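Local coordinates for protein 2,3-dihydroxybenzoate-AMP ligase (PDB 5KEI) that belongs to the ANL superfamily of AMP-binding enzymes, with a large N-terminal part and a smaller C-terminal domain, at residues A106-A111 with P264-A269; A304-W309 with A339-A344; E357-Y362 with D384-V389. All coordinates share one frame; numbering follows the deposited sequence.

Overall arrangement
Interactions 1, 2 and 3 follow one another along the chain, each closing before the next opens, and all lie in the large AMP-binding part. Their centres form a nearly equilateral triangle, 25 or 26 Å on a side. The mixed nine-stranded sheet connects them: interaction 1 packs helix 265-271, which connects strands of this sheet, against helix 107-117, which connects strands of the seven-stranded sheet, interaction 2 pairs helices 303-310 and 335-344 on the nine-stranded sheet, and interaction 3 links its strand 360-362 to the antiparallel four-stranded sheet. Interactions 1 and 3 touch by packing, Pro-264 N to Tyr-362 OH at 4.2 Å. Together the contacts connect three sheets of the large N-terminal part.

Interaction 1: residues A106-A111 with P264-A269; sequences AEFAVA and PGLLGA
Leu-266 brings one methyl, CD2, to both Phe-108 and Ala-109, and the three side chains meet almost entirely through that group. CD2 lies at the edge of the Phe-108 ring, near the ring plane, so the aromatic face is not used in this contact. The approach is to the CD2-CE2 side of the ring: Leu-266 CD2 is 4.3 Å from Phe-108 CE2 and 4.4 Å from Phe-108 CD2. Ala-109 CB is 4.4 Å from Leu-266 CD2, in a direction about perpendicular to the line from that methyl to Phe-108 CE2. The CA-CB bonds of all three residues point at the opposing segment, and with CG of Leu-266 anti to its N (chi1 166°) the branch end continues that way, CD2 foremost.

The backbones stay well apart, with 8.4 Å between the CA atoms of Ala-109 and Leu-266. Helix 107-117 joins two adjacent parallel strands of the seven-stranded sheet, and helix 265-271 does the same in the nine-stranded sheet, consistent with the helical layer between two sheets known in the ANL fold. Val-64 of strand 62-65 touches both Ala-109 and Leu-266, and Phe-278 packs on Phe-108.

No hydrogen bond crosses between the segments, and only 85 Å² is buried. With three buried apolar side chains at van der Waals range or slightly beyond, the chemistry implies a light, non-directional hydrophobic contact.

Interaction 2: residues A304-W309 with A339-A344; sequences ALAKLW and ALVRGA
In Val-341 a chi1 of 163° sets CG1 anti to the backbone N and leaves CG2 anti to the carbonyl carbon, and it is CG2 that faces Ala-306. Lys-307 has its CG anti to the backbone N as well (chi1 175°), which carries the first part of its chain out beside Leu-340 before the bend at chi3 (61°) takes the amine end away from the segment 339-344.

Two small contacts result. The Val-341 CG2 methyl sits 4.0 Å from Ala-306 CB and equally 4.0 Å from Ala-306 O, so it meets the side chain and the carbonyl of one residue together. Alongside, Leu-340 offers CD2 alone: this methyl lies 4.1 Å from Lys-307 CG, and the two side chains cross at about a right angle, aliphatic against aliphatic.

The helices belong to consecutive beta-alpha-beta crossovers of the nine-stranded sheet. Helix 303-310 runs between the adjacent parallel strands 298-301 and 325-328, and helix 335-344 between 325-328 and 349-354. The strand they have in common is touched from both, by Ala-306 on Val-328 and by Val-341 on Leu-326, which places the two helices side by side on one face of the sheet.

The backbones come closest at Lys-307 and Val-341, whose CA atoms are 6.4 Å apart. Ala-306 and Val-341 are buried, whereas Lys-307 and Leu-340 lie at the partly exposed margin. There the Lys-307 amine forms a long, weak ion pair with Asp-337, from the preceding turn of helix 335-344. Farther along that helix, Leu-340 O accepts backbone bonds from Gly-343 N and Ala-344 N.

Interaction 3: residues E357-Y362 with D384-V389; sequences EGLLNY and DEIRIV
Leu-359 supplies one side of the whole contact, meeting Asp-384 with one methyl and Ile-386 with the other. From its CB, chi1 of -173° puts CG anti to the backbone N. CB and CG act as a stem, each more than 4.2 Å from the other segment, and the fork at CG then divides the work.

CD1 goes to Asp-384. It lies 3.6 Å from Asp-384 CG, with OD1 at 3.9 Å and OD2 at 3.8 Å from the same Leu-359 CD1; these nearly equal distances, and a CD1-to-CG line within about 10° of the normal to the carboxylate plane, place the methyl over the flat face of the group. Asp-384 CB is also near, 3.8 Å from Leu-359 CD1. The polar partner of the carboxylate is Ser-381, whose backbone N hydrogen-bonds to Asp-384 OD2, while Leu-359 CD1 packs over the face of the group.

CD2, the other tip, turns to Ile-386, whose CG2 is 4.0 Å from Leu-359 CD2; the two side chains cross at about a right angle. Leu-404 packs on both Leu-359 and Ile-386, and Val-406 also touches the leucine, extending the apolar cluster onto strand 402-407.

Without a hydrogen bond between them the two segments do not pair, and their strands belong to different sheets; the closest CA atoms, of Leu-359 and Asp-384, are 7.2 Å apart. The contact joins the mixed nine-stranded sheet of strand 360-362 to the antiparallel sheet edged by strand 385-389, consistent with the N-terminal part of ANL enzymes, in which a smaller antiparallel beta subdomain packs beside the large sheets.

Interaction 1: residues A106-A111 with P264-A269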
ATOM      1  N   ALA A 106      -2.585 -10.948  17.535  1.00 34.92           N
ATOM      2  CA  ALA A 106      -2.658 -12.229  16.828  1.00 34.11           C
ATOM      3  C   ALA A 106      -3.975 -12.313  16.071  1.00 35.97           C
ATOM      4  O   ALA A 106      -4.046 -12.898  14.995  1.00 39.61           O
ATOM      5  CB  ALA A 106      -2.526 -13.398  17.785  1.00 36.07           C
ATOM      6  N   GLU A 107      -5.009 -11.691  16.628  1.00 33.43           N
ATOM      7  CA  GLU A 107      -6.339 -11.701  16.038  1.00 35.57           C
ATOM      8  C   GLU A 107      -6.365 -11.091  14.625  1.00 36.39           C
ATOM      9  O   GLU A 107      -7.289 -11.349  13.842  1.00 32.97           O
ATOM     10  CB  GLU A 107      -7.316 -10.966  16.962  1.00 34.22           C
ATOM     11  CG  GLU A 107      -8.773 -11.316  16.743  1.00 39.56           C
ATOM     12  CD  GLU A 107      -9.077 -12.798  16.942  1.00 41.50           C
ATOM     13  OE1 GLU A 107      -8.358 -13.474  17.715  1.00 46.90           O
ATOM     14  OE2 GLU A 107     -10.042 -13.291  16.319  1.00 44.83           O
ATOM     15  N   PHE A 108      -5.351 -10.290  14.295  1.00 33.71           N
ATOM     16  CA  PHE A 108      -5.263  -9.699  12.960  1.00 33.37           C
ATOM     17  C   PHE A 108      -5.156 -10.820  11.920  1.00 32.32           C
ATOM     18  O   PHE A 108      -5.782 -10.755  10.854  1.00 29.68           O
ATOM     19  CB  PHE A 108      -4.069  -8.716  12.864  1.00 33.51           C
ATOM     20  CG  PHE A 108      -3.784  -8.227  11.461  1.00 31.13           C
ATOM     21  CD1 PHE A 108      -4.413  -7.101  10.957  1.00 27.15           C
ATOM     22  CD2 PHE A 108      -2.894  -8.906  10.644  1.00 30.22           C
ATOM     23  CE1 PHE A 108      -4.157  -6.665   9.674  1.00 30.86           C
ATOM     24  CE2 PHE A 108      -2.636  -8.472   9.352  1.00 31.02           C
ATOM     25  CZ  PHE A 108      -3.260  -7.349   8.868  1.00 28.82           C
ATOM     26  N   ALA A 109      -4.368 -11.844  12.249  1.00 30.07           N
ATOM     27  CA  ALA A 109      -4.223 -13.024  11.399  1.00 34.85           C
ATOM     28  C   ALA A 109      -5.520 -13.829  11.323  1.00 30.15           C
ATOM     29  O   ALA A 109      -5.842 -14.372  10.272  1.00 32.22           O
ATOM     30  CB  ALA A 109      -3.053 -13.937  11.899  1.00 29.92           C
ATOM     31  N   VAL A 110      -6.248 -13.920  12.436  1.00 32.67           N
ATOM     32  CA  VAL A 110      -7.527 -14.640  12.464  1.00 31.91           C
ATOM     33  C   VAL A 110      -8.531 -13.964  11.535  1.00 33.17           C
ATOM     34  O   VAL A 110      -9.208 -14.635  10.760  1.00 34.65           O
ATOM     35  CB  VAL A 110      -8.114 -14.716  13.882  1.00 31.53           C
ATOM     36  CG1 VAL A 110      -9.390 -15.545  13.889  1.00 29.58           C
ATOM     37  CG2 VAL A 110      -7.079 -15.267  14.856  1.00 29.45           C
ATOM     38  N   ALA A 111      -8.593 -12.633  11.592  1.00 29.36           N
ATOM     39  CA  ALA A 111      -9.449 -11.859  10.699  1.00 30.73           C
ATOM     40  C   ALA A 111      -9.044 -11.952   9.215  1.00 34.49           C
ATOM     41  O   ALA A 111      -9.903 -12.111   8.344  1.00 33.94           O
ATOM     42  CB  ALA A 111      -9.467 -10.409  11.132  1.00 27.55           C
ATOM     43  N   PRO A 264       8.986  -9.219   3.681  1.00 27.44           N
ATOM     44  CA  PRO A 264       8.173 -10.442   3.593  1.00 26.12           C
ATOM     45  C   PRO A 264       7.040 -10.467   4.612  1.00 24.07           C
ATOM     46  O   PRO A 264       6.033 -11.110   4.353  1.00 29.37           O
ATOM     47  CB  PRO A 264       9.184 -11.566   3.883  1.00 23.43           C
ATOM     48  CG  PRO A 264      10.163 -10.943   4.819  1.00 24.41           C
ATOM     49  CD  PRO A 264      10.278  -9.479   4.354  1.00 24.67           C
ATOM     50  N   GLY A 265       7.204  -9.801   5.750  1.00 25.23           N
ATOM     51  CA  GLY A 265       6.125  -9.636   6.709  1.00 24.99           C
ATOM     52  C   GLY A 265       5.532 -10.930   7.244  1.00 25.07           C
ATOM     53  O   GLY A 265       6.156 -11.992   7.173  1.00 28.36           O
ATOM     54  N   LEU A 266       4.331 -10.823   7.795  1.00 27.51           N
ATOM     55  CA  LEU A 266       3.565 -11.958   8.310  1.00 26.38           C
ATOM     56  C   LEU A 266       3.366 -13.076   7.279  1.00 26.38           C
ATOM     57  O   LEU A 266       3.630 -14.240   7.564  1.00 30.28           O
ATOM     58  CB  LEU A 266       2.201 -11.473   8.821  1.00 24.69           C
ATOM     59  CG  LEU A 266       1.176 -12.588   9.067  1.00 31.18           C
ATOM     60  CD1 LEU A 266       1.484 -13.375  10.325  1.00 26.68           C
ATOM     61  CD2 LEU A 266      -0.222 -12.026   9.114  1.00 32.89           C
ATOM     62  N   LEU A 267       2.940 -12.721   6.073  1.00 22.14           N
ATOM     63  CA  LEU A 267       2.686 -13.710   5.030  1.00 23.54           C
ATOM     64  C   LEU A 267       3.931 -14.431   4.537  1.00 30.81           C
ATOM     65  O   LEU A 267       3.932 -15.668   4.369  1.00 28.65           O
ATOM     66  CB  LEU A 267       1.977 -13.036   3.854  1.00 24.88           C
ATOM     67  CG  LEU A 267       0.575 -12.551   4.290  1.00 27.60           C
ATOM     68  CD1 LEU A 267      -0.169 -11.863   3.194  1.00 24.29           C
ATOM     69  CD2 LEU A 267      -0.274 -13.703   4.809  1.00 25.93           C
ATOM     70  N   GLY A 268       4.987 -13.669   4.284  1.00 24.77           N
ATOM     71  CA  GLY A 268       6.222 -14.277   3.840  1.00 28.84           C
ATOM     72  C   GLY A 268       6.713 -15.187   4.944  1.00 26.21           C
ATOM     73  O   GLY A 268       7.097 -16.319   4.686  1.00 26.02           O
ATOM     74  N   ALA A 269       6.664 -14.697   6.180  1.00 24.13           N
ATOM     75  CA  ALA A 269       7.003 -15.520   7.330  1.00 27.67           C
ATOM     76  C   ALA A 269       6.174 -16.817   7.323  1.00 32.59           C
ATOM     77  O   ALA A 269       6.706 -17.886   7.594  1.00 34.56           O
ATOM     78  CB  ALA A 269       6.791 -14.743   8.629  1.00 25.24           C
TER

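Interaction 2: residues A304-W309 with A339-A344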
ATOM      1  N   ALA A 304      13.056   6.927  10.999  1.00 31.44           N
ATOM      2  CA  ALA A 304      12.921   7.638  12.276  1.00 32.29           C
ATOM      3  C   ALA A 304      12.984   6.673  13.460  1.00 30.26           C
ATOM      4  O   ALA A 304      13.625   6.958  14.461  1.00 31.94           O
ATOM      5  CB  ALA A 304      11.597   8.451  12.319  1.00 27.49           C
ATOM      6  N   LEU A 305      12.317   5.527  13.336  1.00 29.24           N
ATOM      7  CA  LEU A 305      12.234   4.586  14.441  1.00 27.80           C
ATOM      8  C   LEU A 305      13.494   3.742  14.567  1.00 32.87           C
ATOM      9  O   LEU A 305      13.896   3.377  15.675  1.00 33.29           O
ATOM     10  CB  LEU A 305      11.014   3.685  14.283  1.00 24.41           C
ATOM     11  CG  LEU A 305      10.688   2.861  15.526  1.00 30.65           C
ATOM     12  CD1 LEU A 305      10.686   3.728  16.774  1.00 33.57           C
ATOM     13  CD2 LEU A 305       9.361   2.141  15.369  1.00 36.48           C
ATOM     14  N   ALA A 306      14.114   3.424  13.433  1.00 29.13           N
ATOM     15  CA  ALA A 306      15.372   2.693  13.452  1.00 30.03           C
ATOM     16  C   ALA A 306      16.449   3.521  14.164  1.00 34.62           C
ATOM     17  O   ALA A 306      17.234   2.992  14.958  1.00 32.83           O
ATOM     18  CB  ALA A 306      15.808   2.338  12.039  1.00 28.65           C
ATOM     19  N   LYS A 307      16.470   4.824  13.886  1.00 30.83           N
ATOM     20  CA  LYS A 307      17.449   5.725  14.480  1.00 32.37           C
ATOM     21  C   LYS A 307      17.220   5.862  15.986  1.00 34.92           C
ATOM     22  O   LYS A 307      18.165   5.848  16.769  1.00 32.51           O
ATOM     23  CB  LYS A 307      17.407   7.104  13.793  1.00 33.17           C
ATOM     24  CG  LYS A 307      18.326   8.126  14.437  1.00 36.32           C
ATOM     25  CD  LYS A 307      18.702   9.284  13.510  1.00 41.51           C
ATOM     26  CE  LYS A 307      17.514  10.108  13.039  1.00 50.47           C
ATOM     27  NZ  LYS A 307      17.938  11.256  12.146  1.00 48.92           N
ATOM     28  N   LEU A 308      15.957   5.980  16.380  1.00 35.50           N
ATOM     29  CA  LEU A 308      15.595   6.036  17.790  1.00 33.53           C
ATOM     30  C   LEU A 308      16.055   4.779  18.547  1.00 37.04           C
ATOM     31  O   LEU A 308      16.634   4.903  19.618  1.00 41.14           O
ATOM     32  CB  LEU A 308      14.080   6.248  17.938  1.00 33.84           C
ATOM     33  CG  LEU A 308      13.529   6.390  19.360  1.00 39.02           C
ATOM     34  CD1 LEU A 308      14.030   7.659  20.008  1.00 38.93           C
ATOM     35  CD2 LEU A 308      11.994   6.316  19.399  1.00 35.83           C
ATOM     36  N   TRP A 309      15.830   3.581  17.994  1.00 36.41           N
ATOM     37  CA  TRP A 309      16.285   2.336  18.635  1.00 34.06           C
ATOM     38  C   TRP A 309      17.784   2.283  18.810  1.00 40.16           C
ATOM     39  O   TRP A 309      18.275   1.774  19.808  1.00 45.88           O
ATOM     40  CB  TRP A 309      15.906   1.091  17.832  1.00 35.72           C
ATOM     41  CG  TRP A 309      14.485   0.668  17.870  1.00 36.16           C
ATOM     42  CD1 TRP A 309      13.406   1.421  18.214  1.00 33.41           C
ATOM     43  CD2 TRP A 309      13.982  -0.628  17.529  1.00 31.62           C
ATOM     44  NE1 TRP A 309      12.262   0.675  18.113  1.00 35.91           N
ATOM     45  CE2 TRP A 309      12.587  -0.587  17.691  1.00 32.36           C
ATOM     46  CE3 TRP A 309      14.581  -1.819  17.100  1.00 30.30           C
ATOM     47  CZ2 TRP A 309      11.771  -1.693  17.437  1.00 31.64           C
ATOM     48  CZ3 TRP A 309      13.781  -2.912  16.861  1.00 32.12           C
ATOM     49  CH2 TRP A 309      12.384  -2.844  17.030  1.00 30.58           C
ATOM     50  N   ALA A 339      24.655   4.151   8.936  1.00 32.17           N
ATOM     51  CA  ALA A 339      25.895   3.858   9.651  1.00 35.41           C
ATOM     52  C   ALA A 339      25.603   3.598  11.109  1.00 30.35           C
ATOM     53  O   ALA A 339      26.055   2.589  11.672  1.00 34.01           O
ATOM     54  CB  ALA A 339      26.906   5.016   9.507  1.00 33.61           C
ATOM     55  N   LEU A 340      24.850   4.516  11.715  1.00 31.54           N
ATOM     56  CA  LEU A 340      24.477   4.406  13.129  1.00 35.85           C
ATOM     57  C   LEU A 340      23.762   3.097  13.404  1.00 34.61           C
ATOM     58  O   LEU A 340      24.084   2.372  14.345  1.00 33.64           O
ATOM     59  CB  LEU A 340      23.580   5.564  13.555  1.00 34.58           C
ATOM     60  CG  LEU A 340      23.125   5.547  15.016  1.00 30.52           C
ATOM     61  CD1 LEU A 340      24.320   5.749  15.920  1.00 34.25           C
ATOM     62  CD2 LEU A 340      22.105   6.638  15.249  1.00 28.11           C
ATOM     63  N   VAL A 341      22.793   2.800  12.552  1.00 32.29           N
ATOM     64  CA  VAL A 341      21.989   1.609  12.712  1.00 31.49           C
ATOM     65  C   VAL A 341      22.827   0.336  12.691  1.00 34.06           C
ATOM     66  O   VAL A 341      22.639  -0.539  13.532  1.00 39.56           O
ATOM     67  CB  VAL A 341      20.914   1.534  11.626  1.00 30.39           C
ATOM     68  CG1 VAL A 341      20.345   0.116  11.521  1.00 33.37           C
ATOM     69  CG2 VAL A 341      19.835   2.557  11.911  1.00 25.70           C
ATOM     70  N   ARG A 342      23.760   0.200  11.761  1.00 31.44           N
ATOM     71  CA  ARG A 342      24.486  -1.065  11.769  1.00 38.97           C
ATOM     72  C   ARG A 342      25.828  -0.976  12.490  1.00 35.96           C
ATOM     73  O   ARG A 342      26.722  -1.778  12.270  1.00 43.37           O
ATOM     74  CB  ARG A 342      24.647  -1.622  10.346  1.00 37.28           C
ATOM     75  CG  ARG A 342      25.273  -0.747   9.331  1.00 34.64           C
ATOM     76  CD  ARG A 342      25.135  -1.408   7.960  1.00 34.30           C
ATOM     77  NE  ARG A 342      25.709  -2.755   7.926  1.00 37.36           N
ATOM     78  CZ  ARG A 342      27.018  -3.025   7.914  1.00 40.21           C
ATOM     79  NH1 ARG A 342      27.924  -2.042   7.953  1.00 36.46           N
ATOM     80  NH2 ARG A 342      27.426  -4.286   7.880  1.00 36.91           N
ATOM     81  N   GLY A 343      25.951  -0.004  13.380  1.00 39.26           N
ATOM     82  CA  GLY A 343      27.055   0.007  14.318  1.00 37.61           C
ATOM     83  C   GLY A 343      26.502  -0.181  15.718  1.00 41.52           C
ATOM     84  O   GLY A 343      27.192  -0.642  16.621  1.00 44.16           O
ATOM     85  N   ALA A 344      25.230   0.165  15.886  1.00 45.34           N
ATOM     86  CA  ALA A 344      24.600   0.169  17.198  1.00 42.91           C
ATOM     87  C   ALA A 344      23.512  -0.896  17.345  1.00 45.49           C
ATOM     88  O   ALA A 344      23.168  -1.270  18.465  1.00 51.36           O
ATOM     89  CB  ALA A 344      24.028   1.545  17.485  1.00 38.00           C
TER

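Interaction 3: residues E357-Y362 with D384-V389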
ATOM      1  N   GLU A 357       1.596  -0.253  -4.303  1.00 25.31           N
ATOM      2  CA  GLU A 357       1.250  -0.469  -5.701  1.00 26.26           C
ATOM      3  C   GLU A 357       1.965  -1.649  -6.367  1.00 28.45           C
ATOM      4  O   GLU A 357       1.524  -2.140  -7.406  1.00 27.60           O
ATOM      5  CB  GLU A 357       1.543   0.803  -6.498  1.00 25.75           C
ATOM      6  CG  GLU A 357       0.484   1.905  -6.360  1.00 26.32           C
ATOM      7  CD  GLU A 357       0.715   2.858  -5.175  1.00 32.70           C
ATOM      8  OE1 GLU A 357       1.587   2.599  -4.306  1.00 33.88           O
ATOM      9  OE2 GLU A 357       0.018   3.889  -5.119  1.00 28.30           O
ATOM     10  N   GLY A 358       3.073  -2.102  -5.790  1.00 28.10           N
ATOM     11  CA  GLY A 358       3.845  -3.146  -6.434  1.00 25.56           C
ATOM     12  C   GLY A 358       5.333  -3.102  -6.148  1.00 26.39           C
ATOM     13  O   GLY A 358       5.763  -3.548  -5.081  1.00 28.52           O
ATOM     14  N   LEU A 359       6.102  -2.559  -7.091  1.00 28.47           N
ATOM     15  CA  LEU A 359       7.573  -2.667  -7.123  1.00 28.82           C
ATOM     16  C   LEU A 359       8.268  -2.639  -5.769  1.00 29.65           C
ATOM     17  O   LEU A 359       8.082  -1.715  -4.976  1.00 29.34           O
ATOM     18  CB  LEU A 359       8.186  -1.556  -7.980  1.00 28.00           C
ATOM     19  CG  LEU A 359       9.705  -1.732  -8.195  1.00 33.67           C
ATOM     20  CD1 LEU A 359      10.009  -2.894  -9.119  1.00 29.97           C
ATOM     21  CD2 LEU A 359      10.379  -0.468  -8.694  1.00 34.12           C
ATOM     22  N   LEU A 360       9.066  -3.676  -5.512  1.00 30.99           N
ATOM     23  CA  LEU A 360       9.884  -3.726  -4.314  1.00 27.19           C
ATOM     24  C   LEU A 360      11.372  -3.735  -4.682  1.00 32.11           C
ATOM     25  O   LEU A 360      11.808  -4.514  -5.541  1.00 28.28           O
ATOM     26  CB  LEU A 360       9.531  -4.949  -3.468  1.00 25.67           C
ATOM     27  CG  LEU A 360       8.117  -5.015  -2.883  1.00 30.07           C
ATOM     28  CD1 LEU A 360       7.812  -6.408  -2.332  1.00 24.31           C
ATOM     29  CD2 LEU A 360       7.976  -3.990  -1.800  1.00 28.55           C
ATOM     30  N   ASN A 361      12.132  -2.850  -4.039  1.00 27.71           N
ATOM     31  CA  ASN A 361      13.590  -2.829  -4.168  1.00 27.59           C
ATOM     32  C   ASN A 361      14.207  -3.171  -2.829  1.00 27.30           C
ATOM     33  O   ASN A 361      13.900  -2.529  -1.818  1.00 28.41           O
ATOM     34  CB  ASN A 361      14.096  -1.463  -4.650  1.00 24.27           C
ATOM     35  CG  ASN A 361      13.533  -1.086  -5.985  1.00 27.55           C
ATOM     36  OD1 ASN A 361      14.000  -1.564  -7.016  1.00 28.99           O
ATOM     37  ND2 ASN A 361      12.507  -0.232  -5.985  1.00 27.41           N
ATOM     38  N   TYR A 362      15.042  -4.207  -2.823  1.00 27.01           N
ATOM     39  CA  TYR A 362      15.739  -4.658  -1.621  1.00 26.48           C
ATOM     40  C   TYR A 362      17.231  -4.667  -1.853  1.00 28.62           C
ATOM     41  O   TYR A 362      17.684  -4.951  -2.965  1.00 28.41           O
ATOM     42  CB  TYR A 362      15.372  -6.086  -1.223  1.00 26.07           C
ATOM     43  CG  TYR A 362      13.951  -6.398  -0.872  1.00 29.47           C
ATOM     44  CD1 TYR A 362      13.511  -6.344   0.445  1.00 27.77           C
ATOM     45  CD2 TYR A 362      13.069  -6.837  -1.837  1.00 24.87           C
ATOM     46  CE1 TYR A 362      12.213  -6.672   0.769  1.00 27.42           C
ATOM     47  CE2 TYR A 362      11.778  -7.147  -1.521  1.00 26.80           C
ATOM     48  CZ  TYR A 362      11.359  -7.076  -0.219  1.00 23.17           C
ATOM     49  OH  TYR A 362      10.070  -7.416   0.084  1.00 25.31           O
ATOM     50  N   ASP A 384      10.700  -7.582 -13.116  1.00 32.70           N
ATOM     51  CA  ASP A 384      10.342  -6.205 -12.780  1.00 32.74           C
ATOM     52  C   ASP A 384      11.019  -5.296 -13.784  1.00 33.19           C
ATOM     53  O   ASP A 384      12.236  -5.373 -13.965  1.00 38.00           O
ATOM     54  CB  ASP A 384      10.769  -5.816 -11.363  1.00 28.05           C
ATOM     55  CG  ASP A 384       9.793  -6.289 -10.299  1.00 32.73           C
ATOM     56  OD1 ASP A 384       8.559  -6.240 -10.530  1.00 30.41           O
ATOM     57  OD2 ASP A 384      10.270  -6.724  -9.227  1.00 33.53           O
ATOM     58  N   GLU A 385      10.222  -4.457 -14.434  1.00 32.84           N
ATOM     59  CA  GLU A 385      10.689  -3.529 -15.454  1.00 36.46           C
ATOM     60  C   GLU A 385      10.704  -2.097 -14.926  1.00 39.78           C
ATOM     61  O   GLU A 385       9.650  -1.538 -14.609  1.00 36.09           O
ATOM     62  CB  GLU A 385       9.789  -3.605 -16.684  1.00 36.06           C
ATOM     63  CG  GLU A 385       9.381  -4.998 -17.085  1.00 38.94           C
ATOM     64  CD  GLU A 385       8.444  -4.990 -18.280  1.00 47.60           C
ATOM     65  OE1 GLU A 385       8.807  -4.353 -19.292  1.00 49.72           O
ATOM     66  OE2 GLU A 385       7.343  -5.601 -18.203  1.00 50.57           O
ATOM     67  N   ILE A 386      11.878  -1.489 -14.823  1.00 37.40           N
ATOM     68  CA  ILE A 386      11.880  -0.109 -14.385  1.00 38.34           C
ATOM     69  C   ILE A 386      12.354   0.824 -15.488  1.00 39.08           C
ATOM     70  O   ILE A 386      13.290   0.532 -16.230  1.00 42.10           O
ATOM     71  CB  ILE A 386      12.725   0.098 -13.095  1.00 39.63           C
ATOM     72  CG1 ILE A 386      14.214   0.278 -13.386  1.00 43.15           C
ATOM     73  CG2 ILE A 386      12.464  -1.028 -12.092  1.00 42.38           C
ATOM     74  CD1 ILE A 386      15.050   0.627 -12.142  1.00 34.82           C
ATOM     75  N   ARG A 387      11.651   1.941 -15.605  1.00 34.97           N
ATOM     76  CA  ARG A 387      12.074   3.031 -16.455  1.00 41.06           C
ATOM     77  C   ARG A 387      12.349   4.257 -15.585  1.00 41.47           C
ATOM     78  O   ARG A 387      11.584   4.573 -14.680  1.00 40.35           O
ATOM     79  CB  ARG A 387      11.013   3.334 -17.514  1.00 39.83           C
ATOM     80  CG  ARG A 387      10.787   2.202 -18.501  1.00 42.57           C
ATOM     81  CD  ARG A 387       9.500   2.416 -19.299  1.00 50.71           C
ATOM     82  NE  ARG A 387       9.549   3.632 -20.111  1.00 55.23           N
ATOM     83  CZ  ARG A 387       8.515   4.122 -20.786  1.00 54.48           C
ATOM     84  NH1 ARG A 387       7.341   3.499 -20.746  1.00 51.62           N
ATOM     85  NH2 ARG A 387       8.655   5.240 -21.495  1.00 56.52           N
ATOM     86  N   ILE A 388      13.471   4.913 -15.835  1.00 37.71           N
ATOM     87  CA  ILE A 388      13.774   6.176 -15.199  1.00 39.46           C
ATOM     88  C   ILE A 388      13.729   7.240 -16.297  1.00 44.75           C
ATOM     89  O   ILE A 388      14.569   7.247 -17.206  1.00 44.50           O
ATOM     90  CB  ILE A 388      15.139   6.140 -14.492  1.00 39.41           C
ATOM     91  CG1 ILE A 388      15.183   4.966 -13.504  1.00 40.63           C
ATOM     92  CG2 ILE A 388      15.391   7.450 -13.775  1.00 39.46           C
ATOM     93  CD1 ILE A 388      16.429   4.911 -12.639  1.00 31.73           C
ATOM     94  N   VAL A 389      12.725   8.115 -16.239  1.00 41.60           N
ATOM     95  CA  VAL A 389      12.461   9.018 -17.365  1.00 46.20           C
ATOM     96  C   VAL A 389      12.575  10.498 -17.007  1.00 44.40           C
ATOM     97  O   VAL A 389      12.529  10.877 -15.839  1.00 42.86           O
ATOM     98  CB  VAL A 389      11.045   8.770 -17.984  1.00 42.16           C
ATOM     99  CG1 VAL A 389      10.871   7.308 -18.350  1.00 41.29           C
ATOM    100  CG2 VAL A 389       9.945   9.225 -17.042  1.00 39.16           C
TER